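Side-chain contacts in nucleocapsid (Crimean-congo hemorrhagic fever virus, PDB 4AKL), which probably binds single- and double-stranded RNA, takes part in packaging the viral genome and cuts double-stranded DNA without sequence specificity: residues S328-L331 with F332-K336; K342-K345 with K346-S350; M353-G356 with K357-E361; A382-I385 with S386-G389. One frame throughout, in Å; residues are numbered along the deposited sequence. Where two conformers were deposited one is given.

Contact 1: residues S328-L331 with F332-K336; sequences SQFL and FELGK
Gln329 and Glu333, one helical turn apart, meet through different first torsions and bent chains. In Gln329 CG is turned away from its backbone N (chi1 -164°), and a bend at chi2 brings the amide along the helix toward Glu333, whose CG instead lies beside its own N (chi1 -59°). Gln329 NE2 thus gives a weak but nearly straight hydrogen bond to Glu333 OE2 at 3.3 Å, amide and carboxylate being almost coplanar. The same NE2 lies obliquely to the neighbouring ring, 3.9 Å from Phe332 CD2, where the two side chains run alongside each other. Glu333 OE2 is met at the edge of the Phe332 ring, in its plane, and Glu333 CG rests 3.2 Å from the carbonyl O of Gln329. Lys336 NZ forms a salt bridge to Glu333 OE1 at 3.0 Å, on the syn side and 25° out of the carboxylate plane, and also reaches OE2 weakly. Underneath, Glu333 N bonds to Gln329 O at 3.0 Å in ordinary helical register.

On the apolar side Leu334 CD2 sits 4.2 Å from Phe330 CE1 and 4.3 Å from Leu331 CD2. Phe330 touches helix 341-350, Leu331 helix 385-392 and Leu334 both, while Phe332 lies on Pro396 and Asp402. Ser328 OG turns elsewhere, to Phe392 O and Val397 N.

The chemistry is that of an amphipathic helix. A carboxylate shared between an amide and an ammonium group probably keeps its negative charge and a restricted rotation, while leucine and phenylalanine carbons supply the packing surface.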
ATOM      1  N   SER A 328      16.693  12.284   6.763  1.00 31.38           N
ATOM      2  CA  SER A 328      16.794  11.291   7.802  1.00 31.51           C
ATOM      3  C   SER A 328      16.866  11.945   9.180  1.00 31.21           C
ATOM      4  O   SER A 328      16.185  11.545  10.106  1.00 31.04           O
ATOM      5  CB  SER A 328      17.999  10.391   7.531  1.00 32.21           C
ATOM      6  OG  SER A 328      18.290   9.546   8.630  1.00 33.36           O
ATOM      7  N   GLN A 329      17.675  12.974   9.309  1.00 32.40           N
ATOM      8  CA  GLN A 329      17.818  13.638  10.599  1.00 32.26           C
ATOM      9  C   GLN A 329      16.494  14.302  11.011  1.00 31.50           C
ATOM     10  O   GLN A 329      16.051  14.181  12.171  1.00 30.69           O
ATOM     11  CB  GLN A 329      18.914  14.670  10.570  1.00 33.71           C
ATOM     12  CG  GLN A 329      19.354  15.096  11.986  1.00 34.11           C
ATOM     13  CD  GLN A 329      20.206  14.034  12.606  1.00 35.51           C
ATOM     14  OE1 GLN A 329      21.075  13.451  11.931  1.00 37.65           O
ATOM     15  NE2 GLN A 329      19.976  13.754  13.870  1.00 36.49           N
ATOM     16  N   PHE A 330      15.868  14.994  10.054  1.00 30.80           N
ATOM     17  CA  PHE A 330      14.584  15.662  10.273  1.00 29.94           C
ATOM     18  C   PHE A 330      13.532  14.678  10.849  1.00 29.70           C
ATOM     19  O   PHE A 330      12.850  14.972  11.823  1.00 29.16           O
ATOM     20  CB  PHE A 330      14.083  16.257   8.946  1.00 29.68           C
ATOM     21  CG  PHE A 330      12.861  17.121   9.071  1.00 28.62           C
ATOM     22  CD1 PHE A 330      11.614  16.579   9.032  1.00 28.90           C
ATOM     23  CD2 PHE A 330      12.977  18.507   9.171  1.00 31.73           C
ATOM     24  CE1 PHE A 330      10.467  17.412   9.129  1.00 28.08           C
ATOM     25  CE2 PHE A 330      11.874  19.313   9.253  1.00 30.87           C
ATOM     26  CZ  PHE A 330      10.605  18.740   9.245  1.00 31.00           C
ATOM     27  N   LEU A 331      13.419  13.512  10.207  1.00 29.26           N
ATOM     28  CA  LEU A 331      12.467  12.507  10.608  1.00 28.60           C
ATOM     29  C   LEU A 331      12.818  11.872  11.934  1.00 29.47           C
ATOM     30  O   LEU A 331      11.930  11.564  12.707  1.00 29.36           O
ATOM     31  CB  LEU A 331      12.308  11.475   9.518  1.00 28.20           C
ATOM     32  CG  LEU A 331      11.721  12.012   8.183  1.00 26.57           C
ATOM     33  CD1 LEU A 331      12.032  11.091   6.973  1.00 23.42           C
ATOM     34  CD2 LEU A 331      10.184  12.265   8.304  1.00 24.23           C
ATOM     35  N   PHE A 332      14.097  11.721  12.203  1.00 30.47           N
ATOM     36  CA  PHE A 332      14.564  11.146  13.442  1.00 32.61           C
ATOM     37  C   PHE A 332      14.174  12.023  14.612  1.00 33.66           C
ATOM     38  O   PHE A 332      13.673  11.523  15.585  1.00 34.06           O
ATOM     39  CB  PHE A 332      16.090  10.955  13.428  1.00 33.57           C
ATOM     40  CG  PHE A 332      16.677  10.535  14.758  1.00 35.03           C
ATOM     41  CD1 PHE A 332      16.584   9.225  15.194  1.00 35.50           C
ATOM     42  CD2 PHE A 332      17.344  11.464  15.570  1.00 37.93           C
ATOM     43  CE1 PHE A 332      17.110   8.834  16.414  1.00 37.48           C
ATOM     44  CE2 PHE A 332      17.921  11.095  16.807  1.00 37.85           C
ATOM     45  CZ  PHE A 332      17.806   9.781  17.234  1.00 38.96           C
ATOM     46  N   GLU A 333      14.411  13.322  14.489  1.00 34.79           N
ATOM     47  CA  GLU A 333      14.040  14.311  15.556  1.00 36.25           C
ATOM     48  C   GLU A 333      12.578  14.258  15.823  1.00 35.87           C
ATOM     49  O   GLU A 333      12.174  14.377  16.932  1.00 35.73           O
ATOM     50  CB  GLU A 333      14.417  15.738  15.167  1.00 36.50           C
ATOM     51  CG  GLU A 333      15.885  15.939  14.884  1.00 38.69           C
ATOM     52  CD  GLU A 333      16.715  15.702  16.090  1.00 43.04           C
ATOM     53  OE1 GLU A 333      16.260  16.124  17.167  1.00 46.38           O
ATOM     54  OE2 GLU A 333      17.817  15.114  15.987  1.00 44.38           O
ATOM     55  N   LEU A 334      11.784  14.031  14.775  1.00 35.64           N
ATOM     56  CA  LEU A 334      10.340  14.063  14.863  1.00 35.66           C
ATOM     57  C   LEU A 334       9.748  12.882  15.687  1.00 36.21           C
ATOM     58  O   LEU A 334       8.784  13.032  16.439  1.00 36.39           O
ATOM     59  CB  LEU A 334       9.817  14.020  13.425  1.00 35.21           C
ATOM     60  CG  LEU A 334       8.650  14.845  12.950  1.00 36.37           C
ATOM     61  CD1 LEU A 334       8.857  16.334  13.144  1.00 36.68           C
ATOM     62  CD2 LEU A 334       8.377  14.535  11.440  1.00 34.51           C
ATOM     63  N   GLY A 335      10.318  11.696  15.514  1.00 36.82           N
ATOM     64  CA  GLY A 335       9.908  10.542  16.257  1.00 37.45           C
ATOM     65  C   GLY A 335      10.583  10.431  17.615  1.00 39.59           C
ATOM     66  O   GLY A 335      10.190   9.601  18.396  1.00 39.56           O
ATOM     67  N   LYS A 336      11.600  11.258  17.884  1.00 41.76           N
ATOM     68  CA  LYS A 336      12.319  11.232  19.162  1.00 44.67           C
ATOM     69  C   LYS A 336      11.489  12.020  20.153  1.00 46.25           C
ATOM     70  O   LYS A 336      11.196  11.504  21.252  1.00 47.51           O
ATOM     71  CB  LYS A 336      13.735  11.832  18.981  1.00 45.82           C
ATOM     72  CG  LYS A 336      14.625  11.823  20.172  1.00 49.09           C
ATOM     73  CD  LYS A 336      16.101  12.330  19.850  1.00 51.68           C
ATOM     74  CE  LYS A 336      16.123  13.820  19.397  1.00 52.87           C
ATOM     75  NZ  LYS A 336      17.491  14.389  19.302  1.00 54.66           N
TER

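Contact 2: residues K342-K345 with K346-S350; sequences KKMK and KALLS
Met344 and Leu348 lie side by side on helix 341-350, one turn apart and pointing the same way, with Met344 SD 4.0 Å from Leu348 CD1. In the methionine the bend at chi2 (-83°) lays SD along the helix flank on the side of Leu348, and chi3 then turns the methyl CE. Leu348 CG takes the position beside its own N (chi1 -66°) and rests 3.8 Å from Met344 O, so the leucine leans over the preceding turn.

Elsewhere on the helix Lys342 and Lys346 are arranged differently: their chains pass across each other at a slant, Lys342 folded at chi2 and chi3, Lys346 at chi2. Both are modelled in two conformers, so what follows is tentative. In the pair described, Lys342 CD approaches Lys346 CE to 3.5 Å, a closeness that is doubtful, and the ammonium groups stand 4.3 Å apart from NZ to NZ. A water appears to link them, accepting from Lys342 NZ at 2.9 Å and more weakly from Lys346 NZ. One turn further, Ser350 OG donates to Lys346 O at 3.1 Å, in the last turn of the helix.

Ala347 touches Phe330, and Lys345 and Leu348 reach Phe363. The helix therefore has one apolar flank made of sulfur and methyl carbons and another rich in lysine, where two like charges are probably tolerated through solvent and chains that adopt more than one conformation.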
ATOM      1  N   LYS A 342       1.302  20.959  13.144  1.00 41.49           N
ATOM      2  CA  LYS A 342       1.526  22.287  12.690  0.70 41.97           C
ATOM      3  C   LYS A 342       3.014  22.648  12.802  1.00 41.42           C
ATOM      4  O   LYS A 342       3.558  23.207  11.871  1.00 41.06           O
ATOM      5  CB  LYS A 342       0.596  23.305  13.375  0.70 43.29           C
ATOM      6  CG  LYS A 342       0.680  24.717  12.784  0.70 44.63           C
ATOM      7  CD  LYS A 342      -0.234  24.934  11.565  0.70 44.87           C
ATOM      8  CE  LYS A 342       0.017  23.952  10.408  0.70 42.18           C
ATOM      9  NZ  LYS A 342      -0.773  24.265   9.267  0.70 39.41           N
ATOM     10  N   LYS A 343       3.658  22.288  13.904  1.00 40.85           N
ATOM     11  CA  LYS A 343       5.094  22.543  14.070  1.00 40.39           C
ATOM     12  C   LYS A 343       5.957  21.792  13.078  1.00 38.48           C
ATOM     13  O   LYS A 343       6.971  22.317  12.635  1.00 38.33           O
ATOM     14  CB  LYS A 343       5.552  22.207  15.515  1.00 41.42           C
ATOM     15  CG  LYS A 343       5.019  23.181  16.572  1.00 43.90           C
ATOM     16  CD  LYS A 343       5.072  22.531  17.969  1.00 46.78           C
ATOM     17  CE  LYS A 343       4.722  23.507  19.084  1.00 49.58           C
ATOM     18  NZ  LYS A 343       3.566  24.421  18.756  1.00 51.12           N
ATOM     19  N   MET A 344       5.581  20.553  12.724  1.00 36.53           N
ATOM     20  CA  MET A 344       6.316  19.800  11.673  1.00 34.82           C
ATOM     21  C   MET A 344       6.165  20.565  10.353  1.00 34.37           C
ATOM     22  O   MET A 344       7.115  20.762   9.630  1.00 33.63           O
ATOM     23  CB  MET A 344       5.742  18.391  11.583  1.00 34.43           C
ATOM     24  CG  MET A 344       6.370  17.444  10.623  1.00 35.12           C
ATOM     25  SD  MET A 344       5.733  17.660   8.953  1.00 36.40           S
ATOM     26  CE  MET A 344       4.180  16.797   9.245  1.00 35.08           C
ATOM     27  N   LYS A 345       4.971  21.057  10.065  1.00 33.35           N
ATOM     28  CA  LYS A 345       4.756  21.680   8.782  1.00 33.30           C
ATOM     29  C   LYS A 345       5.514  22.997   8.635  1.00 33.45           C
ATOM     30  O   LYS A 345       6.089  23.276   7.541  1.00 32.44           O
ATOM     31  CB  LYS A 345       3.264  21.826   8.513  1.00 34.24           C
ATOM     32  CG  LYS A 345       2.638  20.532   8.158  1.00 35.86           C
ATOM     33  CD  LYS A 345       1.100  20.577   8.108  1.00 39.39           C
ATOM     34  CE  LYS A 345       0.607  21.010   6.799  1.00 41.87           C
ATOM     35  NZ  LYS A 345      -0.889  21.120   6.805  1.00 45.11           N
ATOM     36  N   LYS A 346       5.575  23.764   9.742  1.00 33.27           N
ATOM     37  CA  LYS A 346       6.259  25.046   9.778  0.70 34.18           C
ATOM     38  C   LYS A 346       7.774  24.903   9.662  1.00 33.72           C
ATOM     39  O   LYS A 346       8.471  25.819   9.142  1.00 33.27           O
ATOM     40  CB  LYS A 346       5.899  25.829  11.076  0.70 35.65           C
ATOM     41  CG  LYS A 346       4.362  26.103  11.261  0.70 37.16           C
ATOM     42  CD  LYS A 346       3.770  27.097  10.233  0.70 38.25           C
ATOM     43  CE  LYS A 346       2.215  26.965  10.160  0.70 38.40           C
ATOM     44  NZ  LYS A 346       1.615  27.824   9.073  0.70 37.61           N
ATOM     45  N   ALA A 347       8.282  23.774  10.150  1.00 32.33           N
ATOM     46  CA  ALA A 347       9.706  23.489  10.082  1.00 32.35           C
ATOM     47  C   ALA A 347      10.126  23.213   8.621  1.00 31.72           C
ATOM     48  O   ALA A 347      11.243  23.588   8.214  1.00 32.11           O
ATOM     49  CB  ALA A 347      10.056  22.306  10.963  1.00 31.71           C
ATOM     50  N   LEU A 348       9.240  22.571   7.846  1.00 30.29           N
ATOM     51  CA  LEU A 348       9.509  22.365   6.377  1.00 30.25           C
ATOM     52  C   LEU A 348       9.552  23.727   5.665  1.00 31.39           C
ATOM     53  O   LEU A 348      10.412  23.928   4.788  1.00 32.22           O
ATOM     54  CB  LEU A 348       8.490  21.451   5.723  1.00 29.14           C
ATOM     55  CG  LEU A 348       8.483  19.987   6.182  1.00 28.33           C
ATOM     56  CD1 LEU A 348       7.290  19.235   5.597  1.00 25.66           C
ATOM     57  CD2 LEU A 348       9.800  19.289   5.748  1.00 28.05           C
ATOM     58  N   LEU A 349       8.681  24.679   6.089  1.00 31.53           N
ATOM     59  CA  LEU A 349       8.641  26.011   5.473  1.00 32.24           C
ATOM     60  C   LEU A 349       9.734  26.920   5.902  1.00 33.72           C
ATOM     61  O   LEU A 349       9.986  27.910   5.211  1.00 34.74           O
ATOM     62  CB  LEU A 349       7.320  26.735   5.754  1.00 32.17           C
ATOM     63  CG  LEU A 349       6.082  26.099   5.195  1.00 31.68           C
ATOM     64  CD1 LEU A 349       4.881  26.942   5.674  1.00 31.75           C
ATOM     65  CD2 LEU A 349       6.130  25.949   3.643  1.00 29.63           C
ATOM     66  N   SER A 350      10.388  26.637   7.026  1.00 34.21           N
ATOM     67  CA  SER A 350      11.488  27.519   7.497  1.00 36.01           C
ATOM     68  C   SER A 350      12.850  26.930   7.211  1.00 35.65           C
ATOM     69  O   SER A 350      13.829  27.666   7.166  1.00 36.56           O
ATOM     70  CB  SER A 350      11.336  27.853   8.981  1.00 36.30           C
ATOM     71  OG  SER A 350      11.350  26.678   9.771  1.00 37.09           O
TER
HETATM   72  O   HOH W   1       1.598  25.072   7.770  1.00 41.65           O

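Contact 3: residues M353-G356 with K357-E361; sequences MKWG and KKLYE
Trp355 O receives the amide of Leu359 at 2.8 Å from Leu359 N, a firm helical bond whose donor lies 27° out of the carbonyl plane. Beside it Tyr360 N donates to Gly356 O at 3.0 Å, this time in the carbonyl plane. Ahead of the helix, Met353 O has two partners: Gly356 N donates to it, and a water lies 2.7 Å from Met353 O, probably donating as well. The same water accepts from Lys357 N at 2.9 Å, and the first turn is thus bridged partly through solvent.

Of the side chains, Leu359 CG is set far from its backbone N (chi1 -164°), which carries its methyl CD2 to the indole, 4.2 Å from Trp355 CZ3 and oblique to the ring. Lys358 runs back along the turn: its CG passes 3.7 Å from Lys354 O, and Lys358 NZ ends 3.9 Å from Lys354 CB. The methylenes of Lys358 thereby flank the carbonyl, and the ammonium groups, Lys354 NZ and Lys358 NZ, are 6.4 Å apart and not in contact.

The short helix 355-360 is held on several sides. Trp355 NE1 bonds to Thr326 OG1 near the start of helix 324-336, and the indole also touches Leu348. Lys357 NZ reaches back to Leu349 O on helix 341-350, while Tyr360 meets Phe363 edge-to-face. Leu359 touches Ile385 and Met388 of helix 385-392, and Ala317 and Leu380 in loops.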
ATOM      1  N   MET A 353      17.163  24.089   3.900  1.00 34.59           N
ATOM      2  CA  MET A 353      17.287  23.056   2.878  1.00 34.38           C
ATOM      3  C   MET A 353      16.209  23.256   1.839  1.00 33.86           C
ATOM      4  O   MET A 353      15.011  23.362   2.213  1.00 32.70           O
ATOM      5  CB  MET A 353      17.066  21.673   3.493  1.00 33.42           C
ATOM      6  CG  MET A 353      18.044  21.274   4.596  1.00 34.64           C
ATOM      7  SD  MET A 353      19.771  21.389   4.194  1.00 38.69           S
ATOM      8  CE  MET A 353      19.878  20.316   2.743  1.00 33.46           C
ATOM      9  N   LYS A 354      16.597  23.312   0.549  1.00 34.59           N
ATOM     10  CA  LYS A 354      15.611  23.512  -0.531  1.00 34.42           C
ATOM     11  C   LYS A 354      14.546  22.419  -0.592  1.00 32.91           C
ATOM     12  O   LYS A 354      13.405  22.674  -0.997  1.00 32.33           O
ATOM     13  CB  LYS A 354      16.319  23.623  -1.891  1.00 36.05           C
ATOM     14  CG  LYS A 354      16.905  24.978  -2.153  1.00 38.02           C
ATOM     15  CD  LYS A 354      17.641  24.995  -3.483  1.00 41.00           C
ATOM     16  CE  LYS A 354      18.366  26.327  -3.742  1.00 43.37           C
ATOM     17  NZ  LYS A 354      19.501  26.185  -4.701  1.00 45.91           N
ATOM     18  N   TRP A 355      14.886  21.190  -0.165  1.00 32.15           N
ATOM     19  CA  TRP A 355      13.906  20.124  -0.199  1.00 30.84           C
ATOM     20  C   TRP A 355      12.713  20.353   0.716  1.00 29.83           C
ATOM     21  O   TRP A 355      11.680  19.705   0.524  1.00 29.77           O
ATOM     22  CB  TRP A 355      14.538  18.730   0.085  1.00 30.89           C
ATOM     23  CG  TRP A 355      15.099  18.488   1.480  1.00 30.15           C
ATOM     24  CD1 TRP A 355      16.410  18.480   1.808  1.00 30.60           C
ATOM     25  CD2 TRP A 355      14.371  18.178   2.710  1.00 28.31           C
ATOM     26  NE1 TRP A 355      16.552  18.220   3.131  1.00 31.68           N
ATOM     27  CE2 TRP A 355      15.326  18.026   3.715  1.00 28.25           C
ATOM     28  CE3 TRP A 355      13.024  18.047   3.042  1.00 26.48           C
ATOM     29  CZ2 TRP A 355      14.995  17.757   5.052  1.00 27.07           C
ATOM     30  CZ3 TRP A 355      12.679  17.737   4.372  1.00 27.09           C
ATOM     31  CH2 TRP A 355      13.682  17.599   5.367  1.00 28.42           C
ATOM     32  N   GLY A 356      12.835  21.270   1.705  1.00 30.21           N
ATOM     33  CA  GLY A 356      11.785  21.483   2.678  1.00 28.88           C
ATOM     34  C   GLY A 356      10.498  21.909   2.016  1.00 28.06           C
ATOM     35  O   GLY A 356       9.471  21.273   2.135  1.00 25.81           O
ATOM     36  N   LYS A 357      10.583  23.011   1.304  1.00 29.02           N
ATOM     37  CA  LYS A 357       9.415  23.598   0.689  1.00 29.09           C
ATOM     38  C   LYS A 357       8.904  22.707  -0.394  1.00 28.66           C
ATOM     39  O   LYS A 357       7.666  22.640  -0.587  1.00 28.36           O
ATOM     40  CB  LYS A 357       9.709  25.018   0.144  1.00 30.74           C
ATOM     41  CG  LYS A 357       9.588  26.095   1.254  1.00 32.04           C
ATOM     42  CD  LYS A 357       9.962  27.485   0.782  1.00 34.59           C
ATOM     43  CE  LYS A 357      10.006  28.465   1.963  1.00 34.99           C
ATOM     44  NZ  LYS A 357      11.299  28.461   2.666  1.00 33.37           N
ATOM     45  N   LYS A 358       9.811  22.023  -1.099  1.00 28.77           N
ATOM     46  CA  LYS A 358       9.388  21.112  -2.167  1.00 29.34           C
ATOM     47  C   LYS A 358       8.623  19.936  -1.589  1.00 27.86           C
ATOM     48  O   LYS A 358       7.699  19.514  -2.194  1.00 27.55           O
ATOM     49  CB  LYS A 358      10.566  20.649  -3.045  1.00 30.11           C
ATOM     50  CG  LYS A 358      11.203  21.769  -3.804  1.00 34.43           C
ATOM     51  CD  LYS A 358      12.424  21.265  -4.529  1.00 39.02           C
ATOM     52  CE  LYS A 358      13.215  22.374  -5.171  1.00 42.38           C
ATOM     53  NZ  LYS A 358      14.701  22.040  -5.098  1.00 45.28           N
ATOM     54  N   LEU A 359       9.007  19.431  -0.406  1.00 27.26           N
ATOM     55  CA  LEU A 359       8.239  18.347   0.218  1.00 26.58           C
ATOM     56  C   LEU A 359       6.877  18.918   0.654  1.00 26.96           C
ATOM     57  O   LEU A 359       5.851  18.259   0.534  1.00 25.67           O
ATOM     58  CB  LEU A 359       8.962  17.763   1.452  1.00 26.10           C
ATOM     59  CG  LEU A 359       8.443  16.402   1.927  1.00 25.80           C
ATOM     60  CD1 LEU A 359       8.776  15.249   0.906  1.00 23.74           C
ATOM     61  CD2 LEU A 359       8.980  16.048   3.311  1.00 26.85           C
ATOM     62  N   TYR A 360       6.889  20.154   1.175  1.00 27.30           N
ATOM     63  CA  TYR A 360       5.676  20.746   1.700  1.00 27.59           C
ATOM     64  C   TYR A 360       4.635  20.862   0.590  1.00 27.79           C
ATOM     65  O   TYR A 360       3.445  20.577   0.816  1.00 27.74           O
ATOM     66  CB  TYR A 360       5.923  22.164   2.274  1.00 28.86           C
ATOM     67  CG  TYR A 360       4.719  22.769   3.001  1.00 29.54           C
ATOM     68  CD1 TYR A 360       3.636  23.347   2.278  1.00 30.84           C
ATOM     69  CD2 TYR A 360       4.652  22.760   4.381  1.00 31.81           C
ATOM     70  CE1 TYR A 360       2.512  23.874   2.941  1.00 31.93           C
ATOM     71  CE2 TYR A 360       3.511  23.326   5.077  1.00 33.17           C
ATOM     72  CZ  TYR A 360       2.460  23.875   4.357  1.00 33.02           C
ATOM     73  OH  TYR A 360       1.356  24.431   5.032  1.00 31.89           O
ATOM     74  N   GLU A 361       5.062  21.263  -0.590  1.00 28.28           N
ATOM     75  CA  GLU A 361       4.122  21.477  -1.696  0.60 28.83           C
ATOM     76  C   GLU A 361       3.428  20.195  -2.161  1.00 28.20           C
ATOM     77  O   GLU A 361       2.385  20.267  -2.815  1.00 28.89           O
ATOM     78  CB  GLU A 361       4.791  22.162  -2.849  0.60 29.61           C
ATOM     79  CG  GLU A 361       3.858  22.611  -4.001  0.60 31.59           C
ATOM     80  CD  GLU A 361       2.774  23.700  -3.628  0.60 32.59           C
ATOM     81  OE1 GLU A 361       2.445  23.938  -2.428  0.60 32.66           O
ATOM     82  OE2 GLU A 361       2.253  24.300  -4.569  0.60 33.08           O
TER
HETATM   83  O   HOH W   2      12.845  24.760   1.567  1.00 29.67           O

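Contact 4: residues A382-I385 with S386-G389; sequences AGRI and SEMG
Arg384 and Glu387 bring the two flat groups of this contact, and neither group stacks on the other: what touches is their stems, with Arg384 CB 4.3 Å from Glu387 CG. The charged parts stay apart, Arg384 NE lying 6.1 Å from Glu387 OE2, and are gripped separately. Arg384 NH1 serves the carbonyls of Val379 and His376; Glu387 OE1 takes a hydrogen bond with Thr306 OG1, and OE2 a salt bridge with Lys411 NZ. With both its oxygens engaged, the carboxylate is probably kept ionised although the residue is buried.

A third plane is the carbonyl of Arg384. Glu387 N donates to Arg384 O at 2.9 Å from above that plane, 57° out of it, as the chain swings from a turn into a helix. The turn is type I, Ala382 to Ile385, and is closed by Ile385 N to Ala382 O at 3.2 Å. The serine hydroxyl sits between its own N and carbonyl carbon (chi1 62°), which places Ser386 OG 2.8 Å from Gly383 O. Regular helical bonding follows with Gly389 N to Ile385 O at 2.8 Å, in the carbonyl plane.

On the apolar side Ile385 and Met388 pass at a slant, Ile385 CD1 lying 4.1 Å from Met388 SD. Met388 continues onto Ser310, Trp313 and Leu314 of helix 306-316, and Ile385 touches Phe363 and Met344. The turn thus delivers the chain into the start of helix 385-392, packed against helices 306-316, 324-336, 341-350 and 355-360.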
ATOM      1  N   ALA A 382       0.285  15.208   5.809  1.00 27.35           N
ATOM      2  CA  ALA A 382       0.959  15.346   7.099  1.00 28.20           C
ATOM      3  C   ALA A 382       0.996  13.972   7.786  1.00 28.33           C
ATOM      4  O   ALA A 382       2.027  13.575   8.265  1.00 28.44           O
ATOM      5  CB  ALA A 382       0.262  16.448   8.018  1.00 28.48           C
ATOM      6  N   GLY A 383      -0.119  13.234   7.781  1.00 29.11           N
ATOM      7  CA  GLY A 383      -0.159  11.932   8.387  1.00 29.34           C
ATOM      8  C   GLY A 383       0.722  10.900   7.668  1.00 29.89           C
ATOM      9  O   GLY A 383       1.191   9.974   8.306  1.00 31.75           O
ATOM     10  N   ARG A 384       0.981  11.062   6.368  1.00 28.96           N
ATOM     11  CA  ARG A 384       1.910  10.152   5.624  1.00 27.37           C
ATOM     12  C   ARG A 384       3.377  10.427   5.844  1.00 27.21           C
ATOM     13  O   ARG A 384       4.204   9.628   5.466  1.00 25.84           O
ATOM     14  CB  ARG A 384       1.529  10.143   4.158  1.00 27.90           C
ATOM     15  CG  ARG A 384       0.287   9.235   3.955  1.00 28.11           C
ATOM     16  CD  ARG A 384      -0.250   9.321   2.557  1.00 29.80           C
ATOM     17  NE  ARG A 384      -1.222   8.268   2.313  1.00 31.46           N
ATOM     18  CZ  ARG A 384      -1.841   8.044   1.177  1.00 31.11           C
ATOM     19  NH1 ARG A 384      -1.608   8.804   0.087  1.00 30.15           N
ATOM     20  NH2 ARG A 384      -2.713   7.039   1.132  1.00 32.91           N
ATOM     21  N   ILE A 385       3.725  11.526   6.532  1.00 26.55           N
ATOM     22  CA  ILE A 385       5.108  11.793   6.872  1.00 26.94           C
ATOM     23  C   ILE A 385       5.681  10.598   7.706  1.00 26.10           C
ATOM     24  O   ILE A 385       6.883  10.243   7.570  1.00 24.59           O
ATOM     25  CB  ILE A 385       5.279  13.197   7.543  1.00 27.84           C
ATOM     26  CG1 ILE A 385       5.269  14.323   6.460  1.00 28.82           C
ATOM     27  CG2 ILE A 385       6.580  13.300   8.311  1.00 30.29           C
ATOM     28  CD1 ILE A 385       6.567  14.482   5.565  1.00 31.08           C
ATOM     29  N   SER A 386       4.819   9.970   8.498  1.00 25.32           N
ATOM     30  CA  SER A 386       5.175   8.777   9.254  1.00 26.39           C
ATOM     31  C   SER A 386       5.659   7.573   8.368  1.00 26.04           C
ATOM     32  O   SER A 386       6.455   6.790   8.826  1.00 26.00           O
ATOM     33  CB  SER A 386       4.018   8.330  10.182  1.00 26.70           C
ATOM     34  OG  SER A 386       2.852   7.976   9.449  1.00 27.76           O
ATOM     35  N   GLU A 387       5.196   7.481   7.106  1.00 25.67           N
ATOM     36  CA  GLU A 387       5.644   6.449   6.152  1.00 26.10           C
ATOM     37  C   GLU A 387       7.114   6.686   5.857  1.00 26.13           C
ATOM     38  O   GLU A 387       7.914   5.777   5.928  1.00 27.21           O
ATOM     39  CB  GLU A 387       4.860   6.504   4.831  1.00 26.25           C
ATOM     40  CG  GLU A 387       3.342   6.339   4.935  1.00 27.66           C
ATOM     41  CD  GLU A 387       2.939   4.921   5.145  1.00 30.61           C
ATOM     42  OE1 GLU A 387       3.482   4.084   4.462  1.00 32.98           O
ATOM     43  OE2 GLU A 387       2.066   4.639   5.971  1.00 33.80           O
ATOM     44  N   MET A 388       7.451   7.932   5.540  1.00 24.74           N
ATOM     45  CA  MET A 388       8.854   8.312   5.345  1.00 24.76           C
ATOM     46  C   MET A 388       9.652   8.117   6.628  1.00 25.28           C
ATOM     47  O   MET A 388      10.799   7.675   6.569  1.00 25.41           O
ATOM     48  CB  MET A 388       8.962   9.778   4.896  1.00 24.64           C
ATOM     49  CG  MET A 388       8.245  10.095   3.633  1.00 23.60           C
ATOM     50  SD  MET A 388       8.489  11.824   3.066  1.00 26.17           S
ATOM     51  CE  MET A 388      10.120  11.633   2.429  1.00 24.54           C
ATOM     52  N   GLY A 389       9.045   8.415   7.789  1.00 24.61           N
ATOM     53  CA  GLY A 389       9.733   8.309   9.061  1.00 25.16           C
ATOM     54  C   GLY A 389      10.137   6.849   9.380  1.00 26.12           C
ATOM     55  O   GLY A 389      11.221   6.616   9.856  1.00 26.66           O
TER

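Overall arrangement
The four contacts follow one another along the chain and cluster on one side of its centre. Contacts 2 and 3 have the closest centres, about 10 Å apart; contacts 1 and 4 are about 11 Å apart, and contacts 1 and 3, the farthest pair, about 16 Å. Every pair touches. Contact 1 packs on contact 2 through Phe330 CZ and Leu348 CD2, at 3.6 Å, and on contact 3 through Phe330 CG and Trp355 CH2, at 3.8 Å. Contact 4 joins through Ile385: Ile385 CG2 lies 3.8 Å from Leu334 CD2, and Ile385 CD1 3.7 Å from Leu359 CD2. The shared apolar core thus draws on all four helices.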